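Long-range contacts in putative dioxygenase (1H-3-hydroxy-4-oxoquinaldine 2,4-dioxygenase) (Mycobacteroides abscessus subsp. abscessus, PDB 6RA3), which cleaves the heterocyclic ring of the Pseudomonas quinolone signal (PQS) with dioxygen, forming N-octanoylanthranilate and carbon monoxide: residues A116-D121 / R211-H216; V26-W31 / V52-R57. All blocks are in the same frame, centred on the assembly; numbering follows the deposited sequence.

Overall arrangement
Both contacts pair neighbouring parallel strands of one mixed sheet, the core of the alpha/beta-hydrolase fold. Interaction 2 comes first along the chain and joins strands 24-28 and 51-54, the two strands of a beta-alpha-beta unit with helix 42-48 between them. Interaction 1 follows, joining strand 116-120 to strand 209-214 after 89 mostly helical residues. Strand 90-95 lies between the two pairs, hydrogen-bonded to strand 24-28 and to strand 116-120. Their centres are 15 Å apart and their nearest atoms about 7 Å, so they do not touch. In each contact, strands run out into loops near the active-site His246: Asp121 from interaction 1, Gly30 from interaction 2.

Interaction 1 (A116-D121 / R211-H216); sequences AVMILD and RHVFSH
The imidazole of His212 turns its edge to the strand 116-120, with Ile119 O 3.3 Å from His212 CD2 and Asp121 N close to the ring plane, while Phe214 CD1 lies over one face, toward the rim of the imidazole. That edge reaches the neighbouring strand because CG is anti to the backbone N (chi1 -178°). Both ring nitrogens are engaged beyond the pair, ND1 with His226 and NE2 with the backbone N of Leu122, which suits a histidine to a buried place. At the carboxylate of Asp121, OD2 accepts from Ser215 N at 3.1 Å, the donor lying 35° out of the carboxylate plane, and weakly from His216 N.

Behind these groups the strands run parallel, Ile119 paired with His212. Ile119 acts through both backbone atoms: its N donates to Arg211 O at 2.8 Å, and its O accepts from Val213 N in a nearly straight bond (174° at the hydrogen). Asp121 N closes the ladder on Val213 O. On the other face, the flexible Met118 bends near its end to set CE 3.9 Å from both Val213 CG2 and Arg211 CD; the guanidinium beyond is held by Glu259 and Asp262 of helix 253-266.

Asp121 OD1 is hydrogen-bonded to ND1 of the active-site His246, an acid-histidine pair consistent with the catalytic triad of this fold. The bond from Ser215 N, with the weaker one from His216 N and that of OD1 to His246, probably limits how the carboxylate can turn, so that OD1 stays directed at the histidine.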
ATOM      1  N   ALA A 116      18.718 -23.446   9.928  1.00 42.05           N
ATOM      2  CA  ALA A 116      17.486 -24.190  10.113  1.00 40.45           C
ATOM      3  C   ALA A 116      16.471 -23.756   9.065  1.00 41.45           C
ATOM      4  O   ALA A 116      16.583 -22.683   8.463  1.00 35.83           O
ATOM      5  CB  ALA A 116      16.931 -24.000  11.525  1.00 41.17           C
ATOM      6  N   VAL A 117      15.469 -24.610   8.884  1.00 36.09           N
ATOM      7  CA  VAL A 117      14.389 -24.434   7.915  1.00 40.24           C
ATOM      8  C   VAL A 117      13.137 -25.062   8.490  1.00 30.57           C
ATOM      9  O   VAL A 117      13.143 -26.239   8.847  1.00 42.24           O
ATOM     10  CB  VAL A 117      14.681 -25.100   6.547  1.00 39.85           C
ATOM     11  CG1 VAL A 117      13.421 -25.065   5.651  1.00 41.49           C
ATOM     12  CG2 VAL A 117      15.864 -24.475   5.860  1.00 41.03           C
ATOM     13  N   MET A 118      12.046 -24.312   8.520  1.00 33.69           N
ATOM     14  CA  MET A 118      10.728 -24.848   8.836  1.00 33.31           C
ATOM     15  C   MET A 118       9.879 -24.919   7.571  1.00 45.94           C
ATOM     16  O   MET A 118       9.830 -23.957   6.791  1.00 32.69           O
ATOM     17  CB  MET A 118      10.014 -23.993   9.884  1.00 34.18           C
ATOM     18  CG  MET A 118       8.606 -24.439  10.181  1.00 48.16           C
ATOM     19  SD  MET A 118       7.928 -23.902  11.783  1.00 48.19           S
ATOM     20  CE  MET A 118       8.962 -24.902  12.806  1.00 55.38           C
ATOM     21  N   ILE A 119       9.192 -26.049   7.387  1.00 45.34           N
ATOM     22  CA  ILE A 119       8.301 -26.268   6.252  1.00 41.54           C
ATOM     23  C   ILE A 119       6.922 -26.602   6.787  1.00 41.79           C
ATOM     24  O   ILE A 119       6.788 -27.349   7.763  1.00 45.98           O
ATOM     25  CB  ILE A 119       8.834 -27.370   5.315  1.00 41.69           C
ATOM     26  CG1 ILE A 119      10.221 -26.968   4.782  1.00 47.10           C
ATOM     27  CG2 ILE A 119       7.860 -27.622   4.170  1.00 53.20           C
ATOM     28  CD1 ILE A 119      10.916 -28.013   3.921  1.00 53.92           C
ATOM     29  N   LEU A 120       5.904 -25.999   6.179  1.00 42.37           N
ATOM     30  CA  LEU A 120       4.506 -26.139   6.569  1.00 48.14           C
ATOM     31  C   LEU A 120       3.772 -26.923   5.479  1.00 53.70           C
ATOM     32  O   LEU A 120       3.667 -26.451   4.339  1.00 44.15           O
ATOM     33  CB  LEU A 120       3.854 -24.771   6.768  1.00 57.07           C
ATOM     34  CG  LEU A 120       4.048 -23.952   8.051  1.00 50.83           C
ATOM     35  CD1 LEU A 120       5.422 -24.108   8.655  1.00 44.45           C
ATOM     36  CD2 LEU A 120       3.763 -22.497   7.727  1.00 47.09           C
ATOM     37  N   ASP A 121       3.296 -28.126   5.834  1.00 54.13           N
ATOM     38  CA  ASP A 121       2.284 -28.883   5.076  1.00 48.71           C
ATOM     39  C   ASP A 121       2.716 -29.186   3.640  1.00 46.85           C
ATOM     40  O   ASP A 121       1.973 -28.941   2.691  1.00 50.97           O
ATOM     41  CB  ASP A 121       0.949 -28.142   5.096  1.00 48.24           C
ATOM     42  CG  ASP A 121      -0.240 -29.070   5.318  1.00 51.59           C
ATOM     43  OD1 ASP A 121      -0.669 -29.760   4.364  1.00 48.18           O
ATOM     44  OD2 ASP A 121      -0.748 -29.111   6.460  1.00 52.07           O
ATOM     45  N   ARG A 211      12.622 -28.863  10.042  1.00 35.02           N
ATOM     46  CA  ARG A 211      11.413 -29.253  10.753  1.00 35.29           C
ATOM     47  C   ARG A 211      10.223 -29.109   9.822  1.00 49.35           C
ATOM     48  O   ARG A 211       9.988 -28.027   9.271  1.00 41.21           O
ATOM     49  CB  ARG A 211      11.179 -28.431  12.031  1.00 37.20           C
ATOM     50  CG  ARG A 211       9.877 -28.848  12.772  1.00 37.00           C
ATOM     51  CD  ARG A 211       9.793 -28.422  14.268  1.00 45.39           C
ATOM     52  NE  ARG A 211      11.066 -28.539  14.981  1.00 38.89           N
ATOM     53  CZ  ARG A 211      11.299 -28.062  16.203  1.00 42.41           C
ATOM     54  NH1 ARG A 211      10.341 -27.427  16.890  1.00 46.74           N
ATOM     55  NH2 ARG A 211      12.499 -28.225  16.750  1.00 36.40           N
ATOM     56  N   HIS A 212       9.466 -30.191   9.664  1.00 47.29           N
ATOM     57  CA  HIS A 212       8.201 -30.159   8.949  1.00 46.04           C
ATOM     58  C   HIS A 212       7.075 -30.137   9.967  1.00 43.40           C
ATOM     59  O   HIS A 212       7.042 -30.959  10.889  1.00 40.14           O
ATOM     60  CB  HIS A 212       8.067 -31.362   8.008  1.00 46.88           C
ATOM     61  CG  HIS A 212       6.809 -31.365   7.205  1.00 52.30           C
ATOM     62  ND1 HIS A 212       6.219 -32.526   6.757  1.00 56.49           N
ATOM     63  CD2 HIS A 212       6.027 -30.352   6.762  1.00 50.53           C
ATOM     64  CE1 HIS A 212       5.123 -32.231   6.081  1.00 57.63           C
ATOM     65  NE2 HIS A 212       4.981 -30.918   6.075  1.00 58.49           N
ATOM     66  N   VAL A 213       6.192 -29.159   9.826  1.00 41.33           N
ATOM     67  CA  VAL A 213       5.002 -29.011  10.643  1.00 47.13           C
ATOM     68  C   VAL A 213       3.818 -29.061   9.697  1.00 54.50           C
ATOM     69  O   VAL A 213       3.827 -28.392   8.658  1.00 47.29           O
ATOM     70  CB  VAL A 213       5.012 -27.684  11.426  1.00 58.86           C
ATOM     71  CG1 VAL A 213       3.753 -27.539  12.213  1.00 47.50           C
ATOM     72  CG2 VAL A 213       6.218 -27.606  12.338  1.00 68.37           C
ATOM     73  N   PHE A 214       2.795 -29.828  10.060  1.00 51.04           N
ATOM     74  CA  PHE A 214       1.716 -30.096   9.125  1.00 49.93           C
ATOM     75  C   PHE A 214       0.483 -30.511   9.902  1.00 48.40           C
ATOM     76  O   PHE A 214       0.554 -30.845  11.084  1.00 52.15           O
ATOM     77  CB  PHE A 214       2.122 -31.178   8.122  1.00 51.60           C
ATOM     78  CG  PHE A 214       2.563 -32.471   8.767  1.00 50.78           C
ATOM     79  CD1 PHE A 214       3.913 -32.742   8.957  1.00 50.92           C
ATOM     80  CD2 PHE A 214       1.625 -33.411   9.180  1.00 49.84           C
ATOM     81  CE1 PHE A 214       4.325 -33.944   9.543  1.00 51.37           C
ATOM     82  CE2 PHE A 214       2.027 -34.611   9.768  1.00 49.73           C
ATOM     83  CZ  PHE A 214       3.379 -34.876   9.948  1.00 50.37           C
ATOM     84  N   SER A 215      -0.651 -30.479   9.209  1.00 48.34           N
ATOM     85  CA  SER A 215      -1.933 -30.919   9.749  1.00 49.47           C
ATOM     86  C   SER A 215      -2.697 -31.844   8.826  1.00 51.42           C
ATOM     87  O   SER A 215      -3.594 -32.558   9.292  1.00 45.99           O
ATOM     88  CB  SER A 215      -2.829 -29.713  10.037  1.00 46.17           C
ATOM     89  OG  SER A 215      -2.217 -28.833  10.946  1.00 50.65           O
ATOM     90  N   HIS A 216      -2.429 -31.813   7.552  1.00 52.77           N
ATOM     91  CA  HIS A 216      -3.258 -32.573   6.641  1.00 57.76           C
ATOM     92  C   HIS A 216      -2.556 -33.873   6.335  1.00 68.64           C
ATOM     93  O   HIS A 216      -2.926 -34.939   6.863  1.00 71.17           O
ATOM     94  CB  HIS A 216      -3.513 -31.813   5.339  1.00 44.84           C
ATOM     95  CG  HIS A 216      -4.853 -31.162   5.284  1.00 42.69           C
ATOM     96  ND1 HIS A 216      -5.354 -30.595   4.133  1.00 40.07           N
ATOM     97  CD2 HIS A 216      -5.789 -30.973   6.242  1.00 46.88           C
ATOM     98  CE1 HIS A 216      -6.555 -30.102   4.381  1.00 50.05           C
ATOM     99  NE2 HIS A 216      -6.840 -30.313   5.655  1.00 49.20           N
TER

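Interaction 2 (V26-W31 / V52-R57); sequences VTLSGW and VRVCWR
Strands 26-28 and 52-54 run parallel, their axes 4.7 Å apart and 21° from alignment, and Thr27 makes both backbone bonds, its N to Val52 O and its O from Val54 N, each at 3.0 Å. On the same face of the sheet Thr27 and Arg53 lie alongside each other. The threonine OG1 sits between the backbone N and the carbonyl carbon (chi1 78°), against Arg53 CB at 3.1 Å, while the arginine's aliphatic part runs past it to carry the guanidinium to Asp15 and Asp39. The other face is apolar: Val26 CG1 meets Val54 CG2 at 3.8 Å, and Leu28 lays CD2 beside Val54 CB; the beta-branched valines suit an extended chain, and Val26 and Leu28 pack on helix 71-84.

These are the two strands of a beta-alpha-beta unit of the alpha/beta-hydrolase fold, linked through helix 42-48. Beyond Leu28 and Val54 the two segments part, and two waters bridge them. One donates to both Ser29 OG and Val54 O and also hydrogen-bonds Thr27 OG1, a polar partner that suits a threonine here; the other accepts from Ser29 N and donates to Val54 O.

Farther on, Trp56 reaches across to segment 26-31 with its large indole. NE1 donates to Ser29 O at 2.7 Å, a bent bond (134° at the hydrogen) from above the carbonyl plane, and more weakly to Gly30 O; both oxygens lie at the ring's edge. The benzo end crosses Leu28 at about a right angle, Trp56 CH2 being 3.8 Å from Leu28 CD2.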
ATOM      1  N   VAL A  26      12.746 -15.664   7.740  1.00 34.94           N
ATOM      2  CA  VAL A  26      12.392 -15.314   6.362  1.00 26.98           C
ATOM      3  C   VAL A  26      11.187 -16.156   5.975  1.00 35.64           C
ATOM      4  O   VAL A  26      11.272 -17.392   5.902  1.00 29.77           O
ATOM      5  CB  VAL A  26      13.554 -15.507   5.379  1.00 32.55           C
ATOM      6  CG1 VAL A  26      13.107 -15.158   3.958  1.00 33.12           C
ATOM      7  CG2 VAL A  26      14.736 -14.660   5.763  1.00 30.16           C
ATOM      8  N   THR A  27      10.047 -15.496   5.803  1.00 29.62           N
ATOM      9  CA  THR A  27       8.827 -16.170   5.443  1.00 33.30           C
ATOM     10  C   THR A  27       8.741 -16.272   3.926  1.00 38.33           C
ATOM     11  O   THR A  27       9.118 -15.347   3.192  1.00 29.22           O
ATOM     12  CB  THR A  27       7.587 -15.472   5.996  1.00 37.33           C
ATOM     13  OG1 THR A  27       7.250 -14.318   5.212  1.00 31.39           O
ATOM     14  CG2 THR A  27       7.796 -15.082   7.449  1.00 44.99           C
ATOM     15  N   LEU A  28       8.292 -17.433   3.475  1.00 35.50           N
ATOM     16  CA  LEU A  28       8.198 -17.774   2.061  1.00 35.45           C
ATOM     17  C   LEU A  28       6.854 -18.442   1.902  1.00 36.00           C
ATOM     18  O   LEU A  28       6.560 -19.409   2.613  1.00 31.52           O
ATOM     19  CB  LEU A  28       9.327 -18.702   1.623  1.00 29.43           C
ATOM     20  CG  LEU A  28      10.738 -18.155   1.793  1.00 34.69           C
ATOM     21  CD1 LEU A  28      11.752 -19.272   1.645  1.00 33.09           C
ATOM     22  CD2 LEU A  28      11.039 -17.027   0.820  1.00 35.33           C
ATOM     23  N   SER A  29       6.029 -17.900   1.008  1.00 31.83           N
ATOM     24  CA  SER A  29       4.670 -18.367   0.849  1.00 32.03           C
ATOM     25  C   SER A  29       4.641 -19.463  -0.224  1.00 27.93           C
ATOM     26  O   SER A  29       5.660 -19.801  -0.828  1.00 27.81           O
ATOM     27  CB  SER A  29       3.743 -17.196   0.508  1.00 42.36           C
ATOM     28  OG  SER A  29       3.749 -16.203   1.530  1.00 32.37           O
ATOM     29  N   GLY A  30       3.472 -20.057  -0.414  1.00 29.81           N
ATOM     30  CA  GLY A  30       3.251 -21.021  -1.475  1.00 47.43           C
ATOM     31  C   GLY A  30       2.984 -20.323  -2.800  1.00 42.33           C
ATOM     32  O   GLY A  30       3.187 -19.118  -2.950  1.00 37.64           O
ATOM     33  N   TRP A  31       2.517 -21.100  -3.781  1.00 33.65           N
ATOM     34  CA  TRP A  31       2.253 -20.540  -5.100  1.00 26.49           C
ATOM     35  C   TRP A  31       0.940 -19.792  -5.047  1.00 26.92           C
ATOM     36  O   TRP A  31      -0.006 -20.236  -4.414  1.00 28.52           O
ATOM     37  CB  TRP A  31       2.195 -21.623  -6.187  1.00 29.64           C
ATOM     38  CG  TRP A  31       3.505 -22.091  -6.599  1.00 29.50           C
ATOM     39  CD1 TRP A  31       4.199 -23.097  -6.034  1.00 30.95           C
ATOM     40  CD2 TRP A  31       4.340 -21.563  -7.655  1.00 30.63           C
ATOM     41  NE1 TRP A  31       5.401 -23.240  -6.658  1.00 35.09           N
ATOM     42  CE2 TRP A  31       5.509 -22.315  -7.661  1.00 27.98           C
ATOM     43  CE3 TRP A  31       4.194 -20.543  -8.595  1.00 29.63           C
ATOM     44  CZ2 TRP A  31       6.531 -22.100  -8.573  1.00 34.17           C
ATOM     45  CZ3 TRP A  31       5.216 -20.312  -9.478  1.00 31.33           C
ATOM     46  CH2 TRP A  31       6.368 -21.091  -9.472  1.00 33.01           C
ATOM     47  N   VAL A  52      11.721 -10.974   7.876  1.00 32.83           N
ATOM     48  CA  VAL A  52      11.638 -10.492   6.495  1.00 31.92           C
ATOM     49  C   VAL A  52      10.635 -11.397   5.791  1.00 32.06           C
ATOM     50  O   VAL A  52      10.883 -12.602   5.640  1.00 29.21           O
ATOM     51  CB  VAL A  52      13.003 -10.526   5.782  1.00 25.27           C
ATOM     52  CG1 VAL A  52      12.856 -10.215   4.276  1.00 27.09           C
ATOM     53  CG2 VAL A  52      13.990  -9.594   6.414  1.00 27.09           C
ATOM     54  N   ARG A  53       9.493 -10.843   5.403  1.00 30.58           N
ATOM     55  CA  ARG A  53       8.500 -11.596   4.643  1.00 31.33           C
ATOM     56  C   ARG A  53       8.738 -11.350   3.157  1.00 36.84           C
ATOM     57  O   ARG A  53       8.872 -10.199   2.732  1.00 28.23           O
ATOM     58  CB  ARG A  53       7.079 -11.209   5.033  1.00 24.50           C
ATOM     59  CG  ARG A  53       6.736 -11.429   6.481  1.00 31.44           C
ATOM     60  CD  ARG A  53       5.257 -11.270   6.711  1.00 31.56           C
ATOM     61  NE  ARG A  53       4.885  -9.867   6.550  1.00 33.10           N
ATOM     62  CZ  ARG A  53       3.642  -9.413   6.480  1.00 35.70           C
ATOM     63  NH1 ARG A  53       2.607 -10.242   6.545  1.00 37.82           N
ATOM     64  NH2 ARG A  53       3.438  -8.112   6.353  1.00 35.14           N
ATOM     65  N   VAL A  54       8.830 -12.429   2.374  1.00 35.11           N
ATOM     66  CA  VAL A  54       9.287 -12.346   0.992  1.00 30.43           C
ATOM     67  C   VAL A  54       8.193 -12.849   0.063  1.00 33.35           C
ATOM     68  O   VAL A  54       7.572 -13.885   0.310  1.00 25.93           O
ATOM     69  CB  VAL A  54      10.579 -13.148   0.767  1.00 33.16           C
ATOM     70  CG1 VAL A  54      10.945 -13.148  -0.706  1.00 35.87           C
ATOM     71  CG2 VAL A  54      11.707 -12.586   1.579  1.00 33.10           C
ATOM     72  N   CYS A  55       7.976 -12.108  -1.016  1.00 31.56           N
ATOM     73  CA  CYS A  55       7.061 -12.491  -2.080  1.00 31.22           C
ATOM     74  C   CYS A  55       7.871 -13.082  -3.226  1.00 23.62           C
ATOM     75  O   CYS A  55       8.995 -12.659  -3.477  1.00 23.76           O
ATOM     76  CB  CYS A  55       6.273 -11.276  -2.590  1.00 29.03           C
ATOM     77  SG  CYS A  55       5.041 -10.580  -1.487  1.00 32.89           S
ATOM     78  N   TRP A  56       7.304 -14.087  -3.903  1.00 30.26           N
ATOM     79  CA  TRP A  56       7.900 -14.576  -5.143  1.00 29.92           C
ATOM     80  C   TRP A  56       7.772 -13.530  -6.256  1.00 21.80           C
ATOM     81  O   TRP A  56       6.891 -12.665  -6.232  1.00 26.31           O
ATOM     82  CB  TRP A  56       7.215 -15.871  -5.593  1.00 31.97           C
ATOM     83  CG  TRP A  56       7.121 -16.913  -4.543  1.00 30.76           C
ATOM     84  CD1 TRP A  56       5.980 -17.490  -4.053  1.00 30.91           C
ATOM     85  CD2 TRP A  56       8.213 -17.509  -3.837  1.00 26.47           C
ATOM     86  NE1 TRP A  56       6.302 -18.414  -3.092  1.00 29.57           N
ATOM     87  CE2 TRP A  56       7.668 -18.438  -2.938  1.00 26.04           C
ATOM     88  CE3 TRP A  56       9.606 -17.346  -3.887  1.00 25.69           C
ATOM     89  CZ2 TRP A  56       8.467 -19.205  -2.085  1.00 30.04           C
ATOM     90  CZ3 TRP A  56      10.390 -18.099  -3.032  1.00 35.83           C
ATOM     91  CH2 TRP A  56       9.819 -19.033  -2.163  1.00 28.33           C
ATOM     92  N   ARG A  57       8.678 -13.609  -7.220  1.00 25.42           N
ATOM     93  CA  ARG A  57       8.541 -12.834  -8.447  1.00 30.21           C
ATOM     94  C   ARG A  57       7.160 -13.068  -9.047  1.00 26.88           C
ATOM     95  O   ARG A  57       6.581 -14.145  -8.920  1.00 22.78           O
ATOM     96  CB  ARG A  57       9.674 -13.174  -9.435  1.00 28.71           C
ATOM     97  CG  ARG A  57       9.577 -14.513 -10.169  1.00 27.99           C
ATOM     98  CD  ARG A  57      10.631 -14.626 -11.254  1.00 32.83           C
ATOM     99  NE  ARG A  57      12.001 -14.441 -10.796  1.00 26.08           N
ATOM    100  CZ  ARG A  57      13.051 -14.474 -11.602  1.00 28.22           C
ATOM    101  NH1 ARG A  57      12.886 -14.663 -12.907  1.00 30.20           N
ATOM    102  NH2 ARG A  57      14.270 -14.312 -11.117  1.00 30.81           N
TER
HETATM  103  O   HOH W   1       6.024 -14.797   2.643  1.00 31.61           O
HETATM  104  O   HOH W   2       6.713 -16.043  -1.059  1.00 26.32           O